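Local coordinates for cycloserine biosynthesis protein DcsG (Streptomyces lavendulae, PDB 6JIL) that catalyses the ATP-dependent cyclisation of O-ureido-D-serine to D-cycloserine, an antitubercular antibiotic, at residues K145-R149 and H161-L165; W59-Q63 and D140-K145; A89-R93 and K137-G141. One frame throughout, in Å; residues are numbered along the deposited sequence.

Interaction 1. Residues K145-R149 and H161-L165; sequences KDVQR and HVARL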
loop_
_atom_site.group_PDB
_atom_site.type_symbol
_atom_site.label_atom_id
_atom_site.label_comp_id
_atom_site.label_asym_id
_atom_site.label_seq_id
_atom_site.Cartn_x
_atom_site.Cartn_y
_atom_site.Cartn_z
ATOM N N LYS A 145 9.080 2.966 -5.296
ATOM C CA LYS A 145 9.223 3.970 -6.350
ATOM C C LYS A 145 9.503 5.398 -5.857
ATOM O O LYS A 145 8.784 5.939 -5.017
ATOM C CB LYS A 145 7.986 4.002 -7.244
ATOM C CG LYS A 145 8.196 4.883 -8.466
ATOM C CD LYS A 145 6.971 4.969 -9.347
ATOM C CE LYS A 145 7.318 5.679 -10.636
ATOM N NZ LYS A 145 8.501 5.019 -11.270
ATOM N N ASP A 146 10.548 5.998 -6.413
ATOM C CA ASP A 146 10.973 7.361 -6.081
ATOM C C ASP A 146 11.054 7.650 -4.589
ATOM O O ASP A 146 10.799 8.774 -4.153
ATOM C CB ASP A 146 10.064 8.390 -6.760
ATOM C CG ASP A 146 10.134 8.315 -8.278
ATOM O OD1 ASP A 146 11.250 8.340 -8.824
ATOM O OD2 ASP A 146 9.074 8.234 -8.931
ATOM N N VAL A 147 11.417 6.634 -3.814
ATOM C CA VAL A 147 11.556 6.788 -2.377
ATOM C C VAL A 147 13.040 6.915 -2.082
ATOM O O VAL A 147 13.840 6.131 -2.596
ATOM C CB VAL A 147 11.011 5.568 -1.624
ATOM C CG1 VAL A 147 11.257 5.732 -0.144
ATOM C CG2 VAL A 147 9.527 5.402 -1.906
ATOM N N GLN A 148 13.413 7.900 -1.268
ATOM C CA GLN A 148 14.819 8.105 -0.938
ATOM C C GLN A 148 15.078 8.569 0.496
ATOM O O GLN A 148 14.237 9.210 1.132
ATOM C CB GLN A 148 15.462 9.102 -1.918
ATOM C CG GLN A 148 15.416 8.664 -3.379
ATOM C CD GLN A 148 16.282 9.524 -4.295
ATOM O OE1 GLN A 148 16.159 9.466 -5.523
ATOM N NE2 GLN A 148 17.169 10.317 -3.701
ATOM N N ARG A 149 16.278 8.246 0.969
ATOM C CA ARG A 149 16.747 8.570 2.310
ATOM C C ARG A 149 17.779 9.698 2.242
ATOM O O ARG A 149 18.647 9.701 1.368
ATOM C CB ARG A 149 17.371 7.307 2.912
ATOM C CG ARG A 149 17.964 7.442 4.286
ATOM C CD ARG A 149 18.552 6.105 4.705
ATOM N NE ARG A 149 19.060 6.119 6.071
ATOM C CZ ARG A 149 19.332 5.023 6.768
ATOM N NH1 ARG A 149 19.146 3.828 6.224
ATOM N NH2 ARG A 149 19.772 5.121 8.011
ATOM N N HIS A 161 14.545 16.495 -5.407
ATOM C CA HIS A 161 13.835 15.231 -5.557
ATOM C C HIS A 161 12.354 15.572 -5.414
ATOM O O HIS A 161 11.517 15.111 -6.190
ATOM C CB HIS A 161 14.268 14.245 -4.466
ATOM C CG HIS A 161 13.561 12.925 -4.516
ATOM N ND1 HIS A 161 13.748 11.947 -3.563
ATOM C CD2 HIS A 161 12.660 12.425 -5.394
ATOM C CE1 HIS A 161 12.994 10.901 -3.853
ATOM N NE2 HIS A 161 12.323 11.166 -4.960
ATOM N N VAL A 162 12.049 16.409 -4.428
ATOM C CA VAL A 162 10.680 16.827 -4.170
ATOM C C VAL A 162 10.102 17.556 -5.376
ATOM O O VAL A 162 8.991 17.258 -5.818
ATOM C CB VAL A 162 10.599 17.751 -2.919
ATOM C CG1 VAL A 162 9.215 18.385 -2.812
ATOM C CG2 VAL A 162 10.890 16.939 -1.664
ATOM N N ALA A 163 10.866 18.501 -5.913
ATOM C CA ALA A 163 10.416 19.278 -7.056
ATOM C C ALA A 163 10.063 18.378 -8.230
ATOM O O ALA A 163 9.037 18.572 -8.880
ATOM C CB ALA A 163 11.489 20.286 -7.468
ATOM N N ARG A 164 10.917 17.394 -8.488
ATOM C CA ARG A 164 10.720 16.452 -9.586
ATOM C C ARG A 164 9.365 15.757 -9.476
ATOM O O ARG A 164 8.708 15.500 -10.482
ATOM C CB ARG A 164 11.858 15.412 -9.589
ATOM C CG ARG A 164 11.715 14.301 -10.629
ATOM C CD ARG A 164 12.992 13.447 -10.745
ATOM N NE ARG A 164 13.264 12.612 -9.571
ATOM C CZ ARG A 164 12.658 11.455 -9.315
ATOM N NH1 ARG A 164 11.741 10.981 -10.151
ATOM N NH2 ARG A 164 12.965 10.768 -8.219
ATOM N N LEU A 165 8.953 15.459 -8.247
ATOM C CA LEU A 165 7.683 14.783 -8.003
ATOM C C LEU A 165 6.486 15.711 -8.153
ATOM O O LEU A 165 5.443 15.321 -8.676
ATOM C CB LEU A 165 7.676 14.160 -6.601
ATOM C CG LEU A 165 8.661 13.006 -6.421
ATOM C CD1 LEU A 165 8.517 12.403 -5.031
ATOM C CD2 LEU A 165 8.383 11.960 -7.480
#

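Interaction 2. Residues W59-Q63 and D140-K145; sequences WAERQ and DGCYSK. With ADP (adenosine-5'-diphosphate), chain G.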
loop_
_atom_site.group_PDB
_atom_site.type_symbol
_atom_site.label_atom_id
_atom_site.label_comp_id
_atom_site.label_asym_id
_atom_site.label_seq_id
_atom_site.Cartn_x
_atom_site.Cartn_y
_atom_site.Cartn_z
ATOM N N TRP A 59 0.741 1.146 -12.036
ATOM C CA TRP A 59 -0.115 2.312 -11.842
ATOM C C TRP A 59 0.726 3.420 -11.229
ATOM O O TRP A 59 0.417 4.603 -11.382
ATOM C CB TRP A 59 -1.303 2.001 -10.919
ATOM C CG TRP A 59 -0.942 1.756 -9.474
ATOM C CD1 TRP A 59 -0.718 0.547 -8.871
ATOM C CD2 TRP A 59 -0.736 2.748 -8.461
ATOM N NE1 TRP A 59 -0.381 0.726 -7.551
ATOM C CE2 TRP A 59 -0.383 2.067 -7.272
ATOM C CE3 TRP A 59 -0.812 4.147 -8.442
ATOM C CZ2 TRP A 59 -0.103 2.738 -6.078
ATOM C CZ3 TRP A 59 -0.532 4.813 -7.254
ATOM C CH2 TRP A 59 -0.182 4.106 -6.089
ATOM N N ALA A 60 1.791 3.026 -10.533
ATOM C CA ALA A 60 2.695 3.979 -9.898
ATOM C C ALA A 60 3.424 4.829 -10.931
ATOM O O ALA A 60 3.969 5.877 -10.596
ATOM C CB ALA A 60 3.708 3.245 -9.031
ATOM N N GLU A 61 3.440 4.365 -12.178
ATOM C CA GLU A 61 4.094 5.082 -13.272
ATOM C C GLU A 61 3.095 5.944 -14.026
ATOM O O GLU A 61 3.476 6.902 -14.694
ATOM C CB GLU A 61 4.731 4.103 -14.255
ATOM C CG GLU A 61 6.055 3.559 -13.803
ATOM C CD GLU A 61 6.484 2.374 -14.628
ATOM O OE1 GLU A 61 6.405 2.457 -15.874
ATOM O OE2 GLU A 61 6.906 1.358 -14.031
ATOM N N ARG A 62 1.821 5.591 -13.923
ATOM C CA ARG A 62 0.768 6.338 -14.593
ATOM C C ARG A 62 -0.503 6.295 -13.750
ATOM O O ARG A 62 -1.501 5.679 -14.114
ATOM C CB ARG A 62 0.530 5.769 -15.997
ATOM C CG ARG A 62 0.574 4.252 -16.090
ATOM C CD ARG A 62 0.446 3.793 -17.537
ATOM N NE ARG A 62 1.515 4.323 -18.383
ATOM C CZ ARG A 62 2.791 3.943 -18.313
ATOM N NH1 ARG A 62 3.170 3.018 -17.434
ATOM N NH2 ARG A 62 3.692 4.488 -19.124
ATOM N N GLN A 63 -0.443 6.980 -12.618
ATOM C CA GLN A 63 -1.537 7.030 -11.671
ATOM C C GLN A 63 -2.857 7.487 -12.269
ATOM O O GLN A 63 -3.852 6.777 -12.174
ATOM C CB GLN A 63 -1.147 7.929 -10.495
ATOM C CG GLN A 63 0.185 7.544 -9.849
ATOM C CD GLN A 63 1.398 8.158 -10.546
ATOM O OE1 GLN A 63 1.553 8.058 -11.765
ATOM N NE2 GLN A 63 2.271 8.793 -9.763
ATOM N N ASP A 140 1.574 8.861 -4.126
ATOM C CA ASP A 140 0.989 7.883 -5.034
ATOM C C ASP A 140 2.020 6.975 -5.694
ATOM O O ASP A 140 2.317 7.110 -6.884
ATOM C CB ASP A 140 0.127 8.582 -6.101
ATOM C CG ASP A 140 0.898 9.609 -6.924
ATOM O OD1 ASP A 140 0.328 10.100 -7.922
ATOM O OD2 ASP A 140 2.054 9.941 -6.587
ATOM N N GLY A 141 2.555 6.037 -4.910
ATOM C CA GLY A 141 3.540 5.103 -5.424
ATOM C C GLY A 141 3.493 3.760 -4.718
ATOM O O GLY A 141 2.615 3.512 -3.893
ATOM N N CYS A 142 4.438 2.890 -5.062
ATOM C CA CYS A 142 4.558 1.564 -4.460
ATOM C C CYS A 142 5.875 0.940 -4.885
ATOM O O CYS A 142 6.595 1.481 -5.732
ATOM C CB CYS A 142 3.407 0.640 -4.896
ATOM S SG CYS A 142 3.429 0.097 -6.643
ATOM N N TYR A 143 6.187 -0.199 -4.281
ATOM C CA TYR A 143 7.400 -0.934 -4.604
ATOM C C TYR A 143 8.655 -0.060 -4.547
ATOM O O TYR A 143 9.532 -0.162 -5.402
ATOM C CB TYR A 143 7.237 -1.549 -5.993
ATOM C CG TYR A 143 7.962 -2.860 -6.182
ATOM C CD1 TYR A 143 7.729 -3.936 -5.328
ATOM C CD2 TYR A 143 8.871 -3.030 -7.227
ATOM C CE1 TYR A 143 8.390 -5.159 -5.509
ATOM C CE2 TYR A 143 9.530 -4.238 -7.415
ATOM C CZ TYR A 143 9.286 -5.298 -6.553
ATOM O OH TYR A 143 9.944 -6.491 -6.744
ATOM N N SER A 144 8.729 0.799 -3.534
ATOM C CA SER A 144 9.873 1.691 -3.343
ATOM C C SER A 144 10.067 2.761 -4.425
ATOM O O SER A 144 11.112 3.408 -4.462
ATOM C CB SER A 144 11.162 0.873 -3.225
ATOM O OG SER A 144 11.125 -0.006 -2.110
ATOM N N LYS A 145 9.080 2.966 -5.296
ATOM C CA LYS A 145 9.223 3.970 -6.350
ATOM C C LYS A 145 9.503 5.398 -5.857
ATOM O O LYS A 145 8.784 5.939 -5.017
ATOM C CB LYS A 145 7.986 4.002 -7.244
ATOM C CG LYS A 145 8.196 4.883 -8.466
ATOM C CD LYS A 145 6.971 4.969 -9.347
ATOM C CE LYS A 145 7.318 5.679 -10.636
ATOM N NZ LYS A 145 8.501 5.019 -11.270
HETATM P PB ADP G . 6.108 2.033 -0.836
HETATM O O1B ADP G . 6.578 0.622 -0.210
HETATM O O2B ADP G . 4.598 2.019 -1.061
HETATM O O3B ADP G . 6.826 2.237 -2.188
HETATM P PA ADP G . 6.988 2.868 1.632
HETATM O O1A ADP G . 6.377 3.760 2.615
HETATM O O2A ADP G . 6.597 1.377 2.018
HETATM O O3A ADP G . 6.448 3.292 0.150
HETATM O "O5'" ADP G . 8.580 3.095 1.669
HETATM C "C5'" ADP G . 9.235 2.006 1.017
HETATM C "C4'" ADP G . 10.374 1.512 1.918
HETATM O "O4'" ADP G . 11.223 2.620 2.295
HETATM C "C3'" ADP G . 9.833 0.900 3.204
HETATM O "O3'" ADP G . 9.584 -0.493 3.063
HETATM C "C2'" ADP G . 10.928 1.217 4.225
HETATM O "O2'" ADP G . 11.922 0.188 4.273
HETATM C "C1'" ADP G . 11.499 2.566 3.729
HETATM N N9 ADP G . 10.880 3.717 4.445
HETATM C C8 ADP G . 9.958 4.605 3.947
HETATM N N7 ADP G . 9.678 5.519 4.828
HETATM C C5 ADP G . 10.390 5.290 5.950
HETATM C C6 ADP G . 10.663 6.043 7.125
HETATM N N6 ADP G . 9.962 7.209 7.398
HETATM N N1 ADP G . 11.629 5.612 7.958
HETATM C C2 ADP G . 12.334 4.507 7.708
HETATM N N3 ADP G . 12.119 3.774 6.618
HETATM C C4 ADP G . 11.174 4.120 5.724
HETATM O O HOH W 1 4.675 6.909 -8.279
#

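Interaction 3. Residues A89-R93 and K137-G141; sequences ALDKR and KPTDG. With ADP (adenosine-5'-diphosphate), chain G.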
loop_
_atom_site.group_PDB
_atom_site.type_symbol
_atom_site.label_atom_id
_atom_site.label_comp_id
_atom_site.label_asym_id
_atom_site.label_seq_id
_atom_site.Cartn_x
_atom_site.Cartn_y
_atom_site.Cartn_z
ATOM N N ALA A 89 -7.156 4.878 -1.158
ATOM C CA ALA A 89 -6.111 3.902 -0.883
ATOM C C ALA A 89 -4.861 4.071 -1.720
ATOM O O ALA A 89 -3.795 3.620 -1.325
ATOM C CB ALA A 89 -6.660 2.481 -1.058
ATOM N N LEU A 90 -4.984 4.714 -2.875
ATOM C CA LEU A 90 -3.829 4.916 -3.748
ATOM C C LEU A 90 -3.101 6.231 -3.525
ATOM O O LEU A 90 -2.387 6.706 -4.408
ATOM C CB LEU A 90 -4.241 4.815 -5.217
ATOM C CG LEU A 90 -4.354 3.394 -5.766
ATOM C CD1 LEU A 90 -5.348 2.626 -4.949
ATOM C CD2 LEU A 90 -4.766 3.429 -7.230
ATOM N N ASP A 91 -3.278 6.820 -2.347
ATOM C CA ASP A 91 -2.620 8.083 -2.011
ATOM C C ASP A 91 -2.284 8.089 -0.527
ATOM O O ASP A 91 -3.176 8.142 0.318
ATOM C CB ASP A 91 -3.526 9.265 -2.361
ATOM C CG ASP A 91 -2.875 10.612 -2.079
ATOM O OD1 ASP A 91 -3.334 11.620 -2.661
ATOM O OD2 ASP A 91 -1.921 10.677 -1.272
ATOM N N LYS A 92 -0.991 8.037 -0.219
ATOM C CA LYS A 92 -0.526 7.990 1.161
ATOM C C LYS A 92 -1.016 9.112 2.066
ATOM O O LYS A 92 -0.691 9.145 3.253
ATOM C CB LYS A 92 1.000 7.905 1.197
ATOM C CG LYS A 92 1.533 6.516 0.846
ATOM C CD LYS A 92 3.058 6.491 0.845
ATOM C CE LYS A 92 3.598 5.076 0.686
ATOM N NZ LYS A 92 3.094 4.427 -0.555
ATOM N N ARG A 93 -1.800 10.029 1.513
ATOM C CA ARG A 93 -2.353 11.104 2.318
ATOM C C ARG A 93 -3.355 10.504 3.311
ATOM O O ARG A 93 -3.829 11.188 4.218
ATOM C CB ARG A 93 -3.028 12.145 1.426
ATOM C CG ARG A 93 -2.031 13.064 0.744
ATOM C CD ARG A 93 -2.563 13.596 -0.560
ATOM N NE ARG A 93 -3.778 14.378 -0.387
ATOM C CZ ARG A 93 -4.596 14.692 -1.385
ATOM N NH1 ARG A 93 -4.316 14.282 -2.616
ATOM N NH2 ARG A 93 -5.693 15.404 -1.151
ATOM N N LYS A 137 9.147 10.823 -0.544
ATOM C CA LYS A 137 8.413 9.828 -1.307
ATOM C C LYS A 137 7.112 10.418 -1.827
ATOM O O LYS A 137 6.526 11.295 -1.194
ATOM C CB LYS A 137 8.084 8.623 -0.423
ATOM C CG LYS A 137 6.930 8.890 0.530
ATOM C CD LYS A 137 6.590 7.698 1.418
ATOM C CE LYS A 137 7.591 7.520 2.545
ATOM N NZ LYS A 137 7.139 6.488 3.525
ATOM N N PRO A 138 6.658 9.952 -2.998
ATOM C CA PRO A 138 5.410 10.426 -3.593
ATOM C C PRO A 138 4.269 9.779 -2.814
ATOM O O PRO A 138 4.415 8.671 -2.307
ATOM C CB PRO A 138 5.495 9.906 -5.019
ATOM C CG PRO A 138 6.219 8.604 -4.835
ATOM C CD PRO A 138 7.331 8.994 -3.892
ATOM N N THR A 139 3.139 10.463 -2.705
ATOM C CA THR A 139 2.012 9.888 -1.979
ATOM C C THR A 139 1.356 8.800 -2.813
ATOM O O THR A 139 0.655 7.932 -2.281
ATOM C CB THR A 139 0.952 10.929 -1.677
ATOM O OG1 THR A 139 0.418 11.419 -2.911
ATOM C CG2 THR A 139 1.543 12.068 -0.879
ATOM N N ASP A 140 1.574 8.861 -4.126
ATOM C CA ASP A 140 0.989 7.883 -5.034
ATOM C C ASP A 140 2.020 6.975 -5.694
ATOM O O ASP A 140 2.317 7.110 -6.884
ATOM C CB ASP A 140 0.127 8.582 -6.101
ATOM C CG ASP A 140 0.898 9.609 -6.924
ATOM O OD1 ASP A 140 0.328 10.100 -7.922
ATOM O OD2 ASP A 140 2.054 9.941 -6.587
ATOM N N GLY A 141 2.555 6.037 -4.910
ATOM C CA GLY A 141 3.540 5.103 -5.424
ATOM C C GLY A 141 3.493 3.760 -4.718
ATOM O O GLY A 141 2.615 3.512 -3.893
HETATM P PB ADP G . 6.108 2.033 -0.836
HETATM O O1B ADP G . 6.578 0.622 -0.210
HETATM O O2B ADP G . 4.598 2.019 -1.061
HETATM O O3B ADP G . 6.826 2.237 -2.188
HETATM P PA ADP G . 6.988 2.868 1.632
HETATM O O1A ADP G . 6.377 3.760 2.615
HETATM O O2A ADP G . 6.597 1.377 2.018
HETATM O O3A ADP G . 6.448 3.292 0.150
HETATM O "O5'" ADP G . 8.580 3.095 1.669
HETATM C "C5'" ADP G . 9.235 2.006 1.017
HETATM C "C4'" ADP G . 10.374 1.512 1.918
HETATM O "O4'" ADP G . 11.223 2.620 2.295
HETATM C "C3'" ADP G . 9.833 0.900 3.204
HETATM O "O3'" ADP G . 9.584 -0.493 3.063
HETATM C "C2'" ADP G . 10.928 1.217 4.225
HETATM O "O2'" ADP G . 11.922 0.188 4.273
HETATM C "C1'" ADP G . 11.499 2.566 3.729
HETATM N N9 ADP G . 10.880 3.717 4.445
HETATM C C8 ADP G . 9.958 4.605 3.947
HETATM N N7 ADP G . 9.678 5.519 4.828
HETATM C C5 ADP G . 10.390 5.290 5.950
HETATM C C6 ADP G . 10.663 6.043 7.125
HETATM N N6 ADP G . 9.962 7.209 7.398
HETATM N N1 ADP G . 11.629 5.612 7.958
HETATM C C2 ADP G . 12.334 4.507 7.708
HETATM N N3 ADP G . 12.119 3.774 6.618
HETATM C C4 ADP G . 11.174 4.120 5.724
HETATM O O HOH W 2 0.443 4.929 -2.257
HETATM O O HOH W 3 4.639 6.159 -2.146
#

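Interaction 1. Residues K145-R149 and H161-L165
Gln148 lies obliquely across the imidazole of His161, and this is the closely packed part of the contact. Gln148 CG comes to 3.3 Å from His161 CE1, and the amide carbon Gln148 CD reaches 3.6 Å from His161 ND1, so the chain runs over the rim of the ring. Its amide plane is turned 36° from the ring plane, with Gln148 OE1 over one face but offset toward the rim; this is an inclined overlap and not a flat stack. The ring is delivered to this place from the helix by a first torsion that sets CG anti to the backbone N (chi1 178°). Its ND1 is bonded to the hydroxyl of Tyr150, which probably helps fix the rotation of the ring, while His161 NE2 at the ring edge faces the carbonyl of Asp146 with 2.9 Å between NE2 and O. Leu165 slides past Asp146 in the opposite direction, CD2 4.0 Å from Asp146 CB. Strand 148-151 is an outer strand of the four-stranded antiparallel sheet in the ATP-grasp domain, and helix 155-167 leads from it to the parallel strand 172-176 on the other side of strand 133-138: a beta-alpha-beta crossover whose helix rests here on the start of its own first strand. The solvent side is looser and polar. There the exposed Arg164, its chain bent at chi3, turns the end of its guanidinium to Asp146, and a salt bridge forms in which NH1 and NH2 each stand 3.0 Å from the same oxygen, Asp146 OD1. That oxygen lies in the guanidinium plane, yet both nitrogens reach it from above one face of the carboxylate, the two planes being 61° apart and both bonds bent at the hydrogen.

Interaction 2. Residues W59-Q63 and D140-K145
Asp140, at the start of its segment, turns its carboxylate across the end of Gln63, the two side chains crossing at about a right angle. Gln63 NE2 makes a weak bond to Asp140 OD1 (3.0 Å), bent to 121° at the hydrogen, and a second weak one to the Asp140 carbonyl O (3.3 Å). The other carboxylate oxygen, OD2, is held by Ser170. A water 2.7 Å from Asp140 O donates to that carbonyl and also to the carbonyl of Ala60, bridging two acceptors that cannot bond to each other. Next comes Gly141, whose CA lies 4.1 Å from Ala60 CB; its amide N also meets the six-membered end of the Trp59 indole, 3.6 Å from CH2. Cys142 then rests its sulfur against both Ala60 CB and the five-membered ring of that indole. SG is 4.6 Å from the centre of this ring and 43° off its normal, an oblique sulfur-aromatic contact, while Trp59 NE1 is bonded to Glu274, which probably helps hold the indole in place. From Cys142 the chain makes a type I' turn, with Tyr143 and Ser144 both in the left-handed region. This turn lies in the loop joining two antiparallel strands, where ATP-grasp enzymes commonly carry a phosphate-binding loop. Accordingly, the Ser144 backbone N donates to O3B of the ADP beta-phosphate at 2.7 Å, and the Ser144 hydroxyl is bonded to the carbonyl of His213. Lys145 closes the turn and sends its chain back over the 59-63 loop. With CG anti to the backbone N (chi1 -171°) and the chain extended as far as CE, the methylenes lie along Ala60, Lys145 CD being 3.7 Å from Ala60 CB. The bend at chi4 brings NZ near the aliphatic part of Glu61, without contact with its carboxylate.

Interaction 3. Residues A89-R93 and K137-G141
Lys92 N donates to Thr139 O across the two loops at 2.6 Å and nearly straight (173°), a short backbone link that brings the two chains together at this point. Alongside it, Asp91 and Thr139 lie side by side and point the same way, with Asp91 OD2 3.0 Å from Thr139 OG1. The other oxygen, Asp91 OD1, forms a salt bridge with Arg93 NH1 in the same loop. Beyond this, Lys92 and Lys137 cross at about a right angle, CD to CD at 3.8 Å, and both ammonium groups turn to the nucleotide. Lys92 runs extended until chi4 (57°), where the chain bends and puts NZ 2.9 Å from ADP O2B. Water molecules link the same NZ to the protein: one, accepting from NZ at 2.8 Å, donates to Pro138 O. Lys137 NZ binds ADP twice, at 3.0 Å each to O1A of the alpha-phosphate and N7 of adenine, and is also hydrogen-bonded to Gln175 OE1, so it spans phosphate and base. Both lysines are established ATP-binding residues. The contact is buried: Leu90 packs on Phe66 and Leu67 of helix 63-76, Lys92, Lys137 and Thr139 meet Ile173 of strand 172-176, and Lys92 touches Glu269 of strand 265-271, a magnesium ligand.

In the fold
Following the chain from the N terminus, residues 59-63 open the long loop that interaction 2 closes at 140-145. Residues 89-93 open a shorter loop inside it, closed by interaction 3 at 137-141; both return to the same stretch, sharing Asp140 and Gly141. Interaction 1 follows in series: it starts at Lys145, where interaction 2 ends, and closes a short loop through helix 155-167. Pro138 of interaction 3 packs its CD against the carbonyls of Lys145 and Asp146. Interactions 2 and 3 tie the loop before helix 63-76 and the junction of helices 83-89 and 94-100 to strand 133-138 and the loop after it, while interaction 1 packs helix 155-167 on strand 148-151.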